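PDB 6G7N: extracellular solute-binding protein, family 1 from Trichodesmium erythraeum IMS101, which binds ferric iron between its two lobes and probably delivers it to an ABC transporter for uptake into the cell. Local coordinates for residues 8-13 against 29-34. Sequence-based numbering, arbitrary orientation.
With DAL (D-alanine), chain C.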
# COMPACT_ATOMS: atom_id res chain seq x y z
N SER A 8 1.09 0.30 13.00
CA SER A 8 2.22 0.99 12.37
C SER A 8 1.81 2.16 11.45
O SER A 8 2.65 2.79 10.81
CB SER A 8 3.05 -0.03 11.58
OG SER A 8 2.33 -0.53 10.46
N ARG A 9 0.50 2.41 11.37
CA ARG A 9 -0.13 3.26 10.34
C ARG A 9 -0.79 4.52 10.92
O ARG A 9 -1.46 5.28 10.21
CB ARG A 9 -1.14 2.37 9.56
CG ARG A 9 -2.07 2.99 8.49
CD ARG A 9 -1.38 3.81 7.41
NE ARG A 9 -2.35 4.36 6.46
CZ ARG A 9 -3.13 5.40 6.72
NH1 ARG A 9 -3.04 6.06 7.86
NH2 ARG A 9 -4.01 5.80 5.80
N HIS A 10 -0.55 4.79 12.20
CA HIS A 10 -1.13 5.96 12.84
C HIS A 10 -0.46 7.24 12.33
O HIS A 10 0.76 7.35 12.30
CB HIS A 10 -0.97 5.87 14.38
CG HIS A 10 -1.35 7.12 15.11
ND1 HIS A 10 -2.65 7.41 15.47
CD2 HIS A 10 -0.58 8.15 15.52
CE1 HIS A 10 -2.65 8.58 16.10
NE2 HIS A 10 -1.41 9.05 16.13
N TYR A 11 -1.29 8.23 12.00
CA TYR A 11 -0.88 9.63 11.80
C TYR A 11 -1.61 10.49 12.83
O TYR A 11 -2.69 10.12 13.30
CB TYR A 11 -1.16 10.10 10.37
CG TYR A 11 -0.22 9.45 9.40
CD1 TYR A 11 1.07 9.93 9.21
CD2 TYR A 11 -0.58 8.29 8.73
CE1 TYR A 11 1.94 9.29 8.33
CE2 TYR A 11 0.28 7.64 7.87
CZ TYR A 11 1.53 8.14 7.65
OH TYR A 11 2.39 7.49 6.79
N ASP A 12 -1.06 11.65 13.18
CA ASP A 12 -1.63 12.53 14.23
C ASP A 12 -3.10 12.87 14.00
O ASP A 12 -3.89 12.95 14.94
CB ASP A 12 -0.82 13.84 14.31
CG ASP A 12 -1.09 14.64 15.59
OD1 ASP A 12 -1.17 14.02 16.66
OD2 ASP A 12 -1.19 15.89 15.53
N THR A 13 -3.44 13.09 12.73
CA THR A 13 -4.79 13.42 12.36
C THR A 13 -5.79 12.28 12.68
O THR A 13 -7.00 12.55 12.80
CB THR A 13 -4.85 13.81 10.88
OG1 THR A 13 -4.19 12.82 10.10
CG2 THR A 13 -4.19 15.17 10.62
N VAL A 29 -9.72 4.33 22.78
CA VAL A 29 -8.69 3.70 21.95
C VAL A 29 -7.32 3.91 22.59
O VAL A 29 -6.86 5.06 22.69
CB VAL A 29 -8.67 4.27 20.52
CG1 VAL A 29 -7.60 3.58 19.68
CG2 VAL A 29 -10.06 4.16 19.88
N ASN A 30 -6.70 2.81 23.02
CA ASN A 30 -5.33 2.84 23.54
C ASN A 30 -4.41 2.47 22.37
O ASN A 30 -4.49 1.38 21.85
CB ASN A 30 -5.16 1.82 24.65
CG ASN A 30 -6.00 2.11 25.87
OD1 ASN A 30 -6.19 3.26 26.24
ND2 ASN A 30 -6.49 1.04 26.50
N LEU A 31 -3.53 3.39 21.99
CA LEU A 31 -2.64 3.21 20.86
C LEU A 31 -1.28 2.68 21.27
O LEU A 31 -0.63 3.29 22.14
CB LEU A 31 -2.47 4.55 20.13
CG LEU A 31 -1.53 4.52 18.93
CD1 LEU A 31 -2.08 3.71 17.76
CD2 LEU A 31 -1.24 5.93 18.49
N ILE A 32 -0.86 1.57 20.66
CA ILE A 32 0.49 1.01 20.78
C ILE A 32 1.09 1.06 19.39
O ILE A 32 0.54 0.51 18.47
CB ILE A 32 0.43 -0.46 21.30
CG1 ILE A 32 -0.25 -0.53 22.70
CG2 ILE A 32 1.79 -1.12 21.32
CD1 ILE A 32 0.36 0.33 23.77
N GLU A 33 2.21 1.75 19.23
CA GLU A 33 2.84 1.86 17.94
C GLU A 33 4.08 1.01 17.80
O GLU A 33 4.74 0.65 18.78
CB GLU A 33 3.17 3.32 17.66
CG GLU A 33 1.98 4.25 17.59
CD GLU A 33 2.37 5.63 17.12
OE1 GLU A 33 2.64 6.50 17.99
OE2 GLU A 33 2.45 5.86 15.89
N GLY A 34 4.45 0.80 16.54
CA GLY A 34 5.68 0.09 16.22
C GLY A 34 5.75 -0.11 14.72
O GLY A 34 4.79 0.14 14.03
N DAL C . 5.30 4.17 4.60
CA DAL C . 4.25 4.76 5.51
CB DAL C . 4.37 4.17 6.91
C DAL C . 2.87 4.63 4.97
O DAL C . 2.77 4.19 3.81
OXT DAL C . 1.91 4.96 5.72
O HOH W 1 1.81 3.89 14.04
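His-10 lays one face of its imidazole over the end of Leu-31, and this CH-pi contact is the tight part of the meeting between loop 8-13 and segment 29-34. The methyl CD2 of Leu-31 sits 3.6 Å from the centroid of the His-10 ring and only 9° off its normal, above the middle of the ring. CB of His-10 already points at the strand segment, and chi1 of 171°, with CG anti to the backbone N and beside the carbonyl carbon, sets the ring against that methyl. ND1 and the OH of Tyr-18 in helix 15-25 share a hydrogen bond that, with the contact between the two rings, probably holds the imidazole's rotation; Leu-31 touches that tyrosine too. With an alanine here in place of His-10, the Leu-31 methyl would probably lose the imidazole face and the Tyr-18 hydroxyl this partner.

The other side is looser and wetter. Glu-33 comes up obliquely beside the ring, its carboxylate plane 74° from the imidazole, and OE2 comes no nearer than 3.7 Å to CB of His-10. A water joins the segments instead: it accepts from the backbone N of His-10 at 3.1 Å and donates to OE2 of Glu-33 at 2.8 Å.

At the far end the backbones close in locally: CB of Ser-8 lies 3.0 Å from the carbonyl O of Gly-34, with no hydrogen bond across, while OG of Ser-8 is hydrogen-bonded to OG1 of Thr-57.

Strand 2-7, helix 15-25 and parallel strand 28-33 form a beta-alpha-beta crossover, whose first loop carries Arg-9 and Tyr-11 into the D-alanine pocket, as in the lobes of periplasmic-binding-protein folds.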